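Local coordinates for DyP-type peroxidase (Pleurotus ostreatus PC15, PDB 6FSK), which binds heme b and probably uses it to oxidise dyes and manganese(II) at the expense of hydrogen peroxide, as a DyP-type peroxidase, at residues G319-T333 and P419-I431. The protein carries 1 engineered substitution. Numbering follows the deposited sequence.
With HEM (protoporphyrin IX containing Fe), chain C.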
loop_
_atom_site.group_PDB
_atom_site.type_symbol
_atom_site.label_atom_id
_atom_site.label_comp_id
_atom_site.label_asym_id
_atom_site.label_seq_id
_atom_site.Cartn_x
_atom_site.Cartn_y
_atom_site.Cartn_z
ATOM N N GLY A 319 -21.189 -19.411 4.897
ATOM C CA GLY A 319 -20.460 -20.173 3.879
ATOM C C GLY A 319 -20.849 -19.774 2.496
ATOM O O GLY A 319 -20.752 -20.577 1.573
ATOM N N ASP A 320 -21.271 -18.538 2.295
ATOM C CA ASP A 320 -21.807 -18.106 1.032
ATOM C C ASP A 320 -20.816 -17.230 0.275
ATOM O O ASP A 320 -20.636 -16.098 0.645
ATOM C CB ASP A 320 -23.091 -17.351 1.333
ATOM C CG ASP A 320 -23.874 -16.929 0.112
ATOM O OD1 ASP A 320 -23.407 -17.043 -1.025
ATOM O OD2 ASP A 320 -25.020 -16.405 0.314
ATOM N N GLN A 321 -20.320 -17.749 -0.831
ATOM C CA GLN A 321 -19.361 -17.014 -1.696
ATOM C C GLN A 321 -20.010 -16.571 -2.962
ATOM O O GLN A 321 -19.323 -16.192 -3.947
ATOM C CB GLN A 321 -18.093 -17.863 -1.983
ATOM C CG GLN A 321 -17.261 -18.128 -0.752
ATOM C CD GLN A 321 -16.059 -18.876 -1.034
ATOM O OE1 GLN A 321 -15.039 -18.309 -1.402
ATOM N NE2 GLN A 321 -16.142 -20.216 -0.934
ATOM N N THR A 322 -21.349 -16.636 -3.016
ATOM C CA THR A 322 -21.994 -16.259 -4.277
ATOM C C THR A 322 -21.702 -14.850 -4.773
ATOM O O THR A 322 -21.539 -14.703 -5.972
ATOM C CB THR A 322 -23.525 -16.485 -4.276
ATOM O OG1 THR A 322 -24.122 -15.743 -3.273
ATOM C CG2 THR A 322 -23.836 -17.967 -4.009
ATOM N N LYS A 323 -21.658 -13.860 -3.888
ATOM C CA LYS A 323 -21.425 -12.440 -4.270
ATOM C C LYS A 323 -19.945 -12.147 -4.377
ATOM O O LYS A 323 -19.569 -11.304 -5.164
ATOM C CB LYS A 323 -22.099 -11.462 -3.342
ATOM C CG LYS A 323 -23.629 -11.602 -3.407
ATOM C CD LYS A 323 -24.298 -10.471 -2.589
ATOM C CE LYS A 323 -25.784 -10.795 -2.540
ATOM N NZ LYS A 323 -26.613 -9.788 -1.747
ATOM N N CYS A 324 -19.135 -12.811 -3.570
ATOM C CA CYS A 324 -17.680 -12.429 -3.425
ATOM C C CYS A 324 -16.950 -13.629 -2.855
ATOM O O CYS A 324 -17.319 -14.119 -1.758
ATOM C CB CYS A 324 -17.568 -11.229 -2.493
ATOM S SG CYS A 324 -15.844 -10.622 -2.336
ATOM N N PRO A 325 -15.908 -14.120 -3.526
ATOM C CA PRO A 325 -15.057 -15.142 -2.904
ATOM C C PRO A 325 -14.497 -14.696 -1.589
ATOM O O PRO A 325 -14.140 -13.539 -1.435
ATOM C CB PRO A 325 -13.936 -15.383 -3.962
ATOM C CG PRO A 325 -14.523 -14.855 -5.252
ATOM C CD PRO A 325 -15.408 -13.728 -4.860
ATOM N N PHE A 326 -14.293 -15.611 -0.665
ATOM C CA PHE A 326 -13.608 -15.268 0.565
ATOM C C PHE A 326 -12.195 -14.750 0.366
ATOM O O PHE A 326 -11.726 -13.906 1.144
ATOM C CB PHE A 326 -13.640 -16.468 1.536
ATOM C CG PHE A 326 -15.030 -16.880 1.965
ATOM C CD1 PHE A 326 -16.032 -15.971 2.173
ATOM C CD2 PHE A 326 -15.278 -18.214 2.156
ATOM C CE1 PHE A 326 -17.326 -16.388 2.595
ATOM C CE2 PHE A 326 -16.551 -18.640 2.551
ATOM C CZ PHE A 326 -17.562 -17.708 2.749
ATOM N N ALA A 327 -11.553 -15.226 -0.716
ATOM C CA ALA A 327 -10.143 -14.885 -0.981
ATOM C C ALA A 327 -9.960 -13.696 -1.942
ATOM O O ALA A 327 -8.879 -13.404 -2.419
ATOM C CB ALA A 327 -9.371 -16.079 -1.501
ATOM N N ALA A 328 -11.031 -12.951 -2.221
ATOM C CA ALA A 328 -10.895 -11.720 -3.025
ATOM C C ALA A 328 -9.901 -10.792 -2.363
ATOM O O ALA A 328 -9.866 -10.723 -1.113
ATOM C CB ALA A 328 -12.239 -11.048 -3.145
ATOM N N HIS A 329 -9.123 -10.056 -3.168
ATOM C CA HIS A 329 -8.058 -9.221 -2.581
ATOM C C HIS A 329 -8.499 -8.258 -1.547
ATOM O O HIS A 329 -7.939 -8.178 -0.488
ATOM C CB HIS A 329 -7.372 -8.506 -3.706
ATOM C CG HIS A 329 -6.335 -7.541 -3.261
ATOM N ND1 HIS A 329 -5.235 -7.901 -2.527
ATOM C CD2 HIS A 329 -6.201 -6.217 -3.508
ATOM C CE1 HIS A 329 -4.468 -6.832 -2.340
ATOM N NE2 HIS A 329 -5.070 -5.784 -2.861
ATOM N N ILE A 330 -9.594 -7.574 -1.799
ATOM C CA ILE A 330 -9.992 -6.537 -0.820
ATOM C C ILE A 330 -10.464 -7.191 0.469
ATOM O O ILE A 330 -10.426 -6.575 1.531
ATOM C CB ILE A 330 -11.089 -5.530 -1.326
ATOM C CG1 ILE A 330 -12.468 -6.200 -1.509
ATOM C CG2 ILE A 330 -10.566 -4.826 -2.564
ATOM C CD1 ILE A 330 -13.570 -5.204 -1.890
ATOM N N ARG A 331 -11.012 -8.412 0.366
ATOM C CA ARG A 331 -11.513 -9.105 1.536
ATOM C C ARG A 331 -10.410 -9.706 2.390
ATOM O O ARG A 331 -10.523 -9.782 3.631
ATOM C CB ARG A 331 -12.551 -10.180 1.085
ATOM C CG ARG A 331 -13.383 -10.852 2.175
ATOM C CD ARG A 331 -14.588 -11.488 1.453
ATOM N NE ARG A 331 -15.442 -12.084 2.493
ATOM C CZ ARG A 331 -16.685 -12.470 2.249
ATOM N NH1 ARG A 331 -17.109 -12.494 0.997
ATOM N NH2 ARG A 331 -17.413 -12.873 3.234
ATOM N N LYS A 332 -9.348 -10.175 1.730
ATOM C CA LYS A 332 -8.119 -10.616 2.353
ATOM C C LYS A 332 -7.410 -9.460 3.047
ATOM O O LYS A 332 -6.823 -9.687 4.103
ATOM C CB LYS A 332 -7.177 -11.233 1.338
ATOM C CG LYS A 332 -7.570 -12.612 0.908
ATOM C CD LYS A 332 -7.098 -13.712 1.884
ATOM C CE LYS A 332 -7.170 -15.096 1.325
ATOM N NZ LYS A 332 -6.537 -16.026 2.260
ATOM N N THR A 333 -7.565 -8.235 2.626
ATOM C CA THR A 333 -6.782 -7.138 3.154
ATOM C C THR A 333 -7.583 -6.213 4.088
ATOM O O THR A 333 -6.995 -5.667 4.986
ATOM C CB THR A 333 -6.122 -6.308 2.034
ATOM O OG1 THR A 333 -7.137 -5.743 1.204
ATOM C CG2 THR A 333 -5.074 -7.136 1.216
ATOM N N PRO A 419 -21.289 -24.821 7.640
ATOM C CA PRO A 419 -21.177 -24.397 6.213
ATOM C C PRO A 419 -19.782 -24.138 5.763
ATOM O O PRO A 419 -19.602 -24.034 4.538
ATOM C CB PRO A 419 -21.954 -23.088 6.186
ATOM C CG PRO A 419 -22.855 -23.141 7.333
ATOM C CD PRO A 419 -22.194 -23.929 8.375
ATOM N N LEU A 420 -18.821 -24.031 6.691
ATOM C CA LEU A 420 -17.401 -23.805 6.326
ATOM C C LEU A 420 -16.597 -25.103 6.346
ATOM O O LEU A 420 -15.394 -25.080 6.126
ATOM C CB LEU A 420 -16.753 -22.770 7.160
ATOM C CG LEU A 420 -17.362 -21.359 6.987
ATOM C CD1 LEU A 420 -16.730 -20.404 7.948
ATOM C CD2 LEU A 420 -17.242 -20.855 5.553
ATOM N N ASP A 421 -17.238 -26.262 6.599
ATOM C CA ASP A 421 -16.443 -27.487 6.592
ATOM C C ASP A 421 -15.816 -27.719 5.209
ATOM O O ASP A 421 -16.477 -27.648 4.218
ATOM C CB ASP A 421 -17.344 -28.715 6.891
ATOM C CG ASP A 421 -17.850 -28.751 8.296
ATOM O OD1 ASP A 421 -17.273 -28.139 9.215
ATOM O OD2 ASP A 421 -18.895 -29.458 8.503
ATOM N N GLY A 422 -14.527 -27.990 5.214
ATOM C CA GLY A 422 -13.786 -28.241 4.014
ATOM C C GLY A 422 -13.454 -26.993 3.187
ATOM O O GLY A 422 -12.826 -27.115 2.108
ATOM N N VAL A 423 -13.921 -25.815 3.619
ATOM C CA VAL A 423 -13.695 -24.632 2.743
ATOM C C VAL A 423 -12.268 -24.098 3.008
ATOM O O VAL A 423 -11.877 -23.806 4.177
ATOM C CB VAL A 423 -14.714 -23.511 3.061
ATOM C CG1 VAL A 423 -14.385 -22.257 2.271
ATOM C CG2 VAL A 423 -16.095 -23.966 2.786
ATOM N N VAL A 424 -11.517 -23.947 1.932
ATOM C CA VAL A 424 -10.141 -23.530 1.912
ATOM C C VAL A 424 -10.091 -22.345 0.901
ATOM O O VAL A 424 -10.045 -22.558 -0.286
ATOM C CB VAL A 424 -9.127 -24.655 1.489
ATOM C CG1 VAL A 424 -7.711 -24.090 1.586
ATOM C CG2 VAL A 424 -9.282 -25.861 2.436
ATOM N N PRO A 425 -10.184 -21.095 1.427
ATOM C CA PRO A 425 -10.272 -19.980 0.503
ATOM C C PRO A 425 -9.147 -19.912 -0.518
ATOM O O PRO A 425 -9.375 -19.555 -1.656
ATOM C CB PRO A 425 -10.196 -18.757 1.429
ATOM C CG PRO A 425 -11.002 -19.275 2.629
ATOM C CD PRO A 425 -10.405 -20.639 2.822
ATOM N N GLY A 426 -7.950 -20.255 -0.097
ATOM C CA GLY A 426 -6.761 -20.105 -0.889
ATOM C C GLY A 426 -6.101 -18.761 -0.762
ATOM O O GLY A 426 -6.331 -18.015 0.209
ATOM N N PHE A 427 -5.159 -18.553 -1.636
ATOM C CA PHE A 427 -4.350 -17.350 -1.633
ATOM C C PHE A 427 -5.091 -16.137 -2.211
ATOM O O PHE A 427 -5.903 -16.247 -3.141
ATOM C CB PHE A 427 -3.014 -17.545 -2.454
ATOM C CG PHE A 427 -2.028 -18.418 -1.749
ATOM C CD1 PHE A 427 -2.208 -19.778 -1.739
ATOM C CD2 PHE A 427 -0.994 -17.897 -1.048
ATOM C CE1 PHE A 427 -1.318 -20.622 -1.067
ATOM C CE2 PHE A 427 -0.106 -18.721 -0.357
ATOM C CZ PHE A 427 -0.287 -20.090 -0.376
ATOM N N ASP A 428 -4.710 -14.963 -1.705
ATOM C CA ASP A 428 -4.980 -13.720 -2.389
ATOM C C ASP A 428 -4.228 -13.828 -3.725
ATOM O O ASP A 428 -3.006 -14.087 -3.742
ATOM C CB ASP A 428 -4.418 -12.598 -1.558
ATOM C CG ASP A 428 -4.578 -11.257 -2.172
ATOM O OD1 ASP A 428 -4.290 -11.056 -3.400
ATOM O OD2 ASP A 428 -4.961 -10.285 -1.417
ATOM N N ALA A 429 -4.943 -13.774 -4.849
ATOM C CA ALA A 429 -4.300 -14.025 -6.134
ATOM C C ALA A 429 -3.613 -12.825 -6.690
ATOM O O ALA A 429 -2.910 -12.899 -7.695
ATOM C CB ALA A 429 -5.337 -14.560 -7.128
ATOM N N ILE A 430 -3.752 -11.704 -6.047
ATOM C CA ILE A 430 -3.014 -10.510 -6.481
ATOM C C ILE A 430 -1.657 -10.436 -5.774
ATOM O O ILE A 430 -0.624 -10.331 -6.387
ATOM C CB ILE A 430 -3.836 -9.216 -6.247
ATOM C CG1 ILE A 430 -5.166 -9.301 -6.934
ATOM C CG2 ILE A 430 -3.048 -7.985 -6.643
ATOM C CD1 ILE A 430 -5.120 -9.364 -8.435
ATOM N N ILE A 431 -1.667 -10.523 -4.459
ATOM C CA ILE A 431 -0.464 -10.355 -3.646
ATOM C C ILE A 431 -0.036 -11.551 -2.805
ATOM O O ILE A 431 1.025 -11.527 -2.206
ATOM C CB ILE A 431 -0.540 -9.103 -2.687
ATOM C CG1 ILE A 431 -1.672 -9.268 -1.652
ATOM C CG2 ILE A 431 -0.768 -7.827 -3.423
ATOM C CD1 ILE A 431 -1.567 -8.439 -0.419
HETATM C CHA HEM C . -7.380 -2.455 -2.145
HETATM C CHB HEM C . -4.822 -3.470 -6.103
HETATM C CHC HEM C . -1.028 -4.473 -3.314
HETATM C CHD HEM C . -3.671 -3.760 0.684
HETATM C C1A HEM C . -7.046 -2.625 -3.490
HETATM C C2A HEM C . -7.904 -2.389 -4.609
HETATM C C3A HEM C . -7.184 -2.623 -5.715
HETATM C C4A HEM C . -5.902 -3.083 -5.274
HETATM C CMA HEM C . -7.669 -2.571 -7.123
HETATM C CAA HEM C . -9.367 -1.982 -4.516
HETATM C CBA HEM C . -9.691 -0.495 -4.560
HETATM C CGA HEM C . -9.259 0.236 -3.316
HETATM O O1A HEM C . -9.905 0.126 -2.273
HETATM O O2A HEM C . -8.244 0.974 -3.394
HETATM C C1B HEM C . -3.533 -3.851 -5.719
HETATM C C2B HEM C . -2.468 -4.142 -6.566
HETATM C C3B HEM C . -1.360 -4.399 -5.821
HETATM C C4B HEM C . -1.819 -4.278 -4.430
HETATM C CMB HEM C . -2.528 -4.208 -8.071
HETATM C CAB HEM C . 0.031 -4.780 -6.153
HETATM C CBB HEM C . 0.581 -4.541 -7.324
HETATM C C1C HEM C . -1.365 -4.472 -1.995
HETATM C C2C HEM C . -0.589 -4.799 -0.875
HETATM C C3C HEM C . -1.317 -4.634 0.267
HETATM C C4C HEM C . -2.595 -4.112 -0.154
HETATM C CMC HEM C . 0.849 -5.236 -0.957
HETATM C CAC HEM C . -1.033 -4.912 1.702
HETATM C CBC HEM C . -0.159 -5.849 2.124
HETATM C C1D HEM C . -4.892 -3.277 0.204
HETATM C C2D HEM C . -5.919 -2.754 1.158
HETATM C C3D HEM C . -6.952 -2.344 0.327
HETATM C C4D HEM C . -6.547 -2.692 -1.025
HETATM C CMD HEM C . -5.845 -2.640 2.628
HETATM C CAD HEM C . -8.308 -1.780 0.735
HETATM C CBD HEM C . -9.313 -2.839 1.061
HETATM C CGD HEM C . -10.597 -2.245 1.584
HETATM O O1D HEM C . -11.623 -2.674 1.000
HETATM O O2D HEM C . -10.575 -1.356 2.411
HETATM N NA HEM C . -5.822 -3.165 -3.889
HETATM N NB HEM C . -3.158 -4.016 -4.428
HETATM N NC HEM C . -2.666 -4.169 -1.524
HETATM N ND HEM C . -5.348 -3.285 -1.050
HETATM FE FE HEM C . -4.290 -3.728 -2.721
HETATM O O HOH W 1 -21.040 -23.549 2.230
HETATM O O HOH W 2 -7.639 -12.874 -4.774
#
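G319 closes the preceding helix 315-318 in a Schellman motif and meets P419 and L420, remote in space from the proximal heme site of this DyP-type peroxidase. L420 CD2 lies 3.7 Å from G319 CA. A water joins G319 O to P419 O. The F326 ring has Q321 CG over one face and V423 CG1 at its edge. L420 CD2 touches F326 CE2 at 3.8 Å, and F326 CB rests on the P425 ring. A327 CB packs on P425 CB, while a second water links A327 O to A429 N.

H329 is the axial ligand, with NE2 2.2 Å from the heme iron. Its ND1 donates to the syn lone pair of D428 OD2 at 2.6 Å, nearly straight at 169°. The carboxylate plane stands 76° from the imidazole. D428 OD1 accepts hydrogen bonds from the backbone N-H of I430 (an Asx turn) and I431, which helps to fix the carboxylate. An alanine here would probably leave H329 ND1 without its acceptor and the imidazole freer to turn about the iron bond. I431 CG1 sits at the imidazole edge. K332 bends at chi2 (-83°), and its NZ reaches G426 O at 2.9 Å, nearly along the C=O axis.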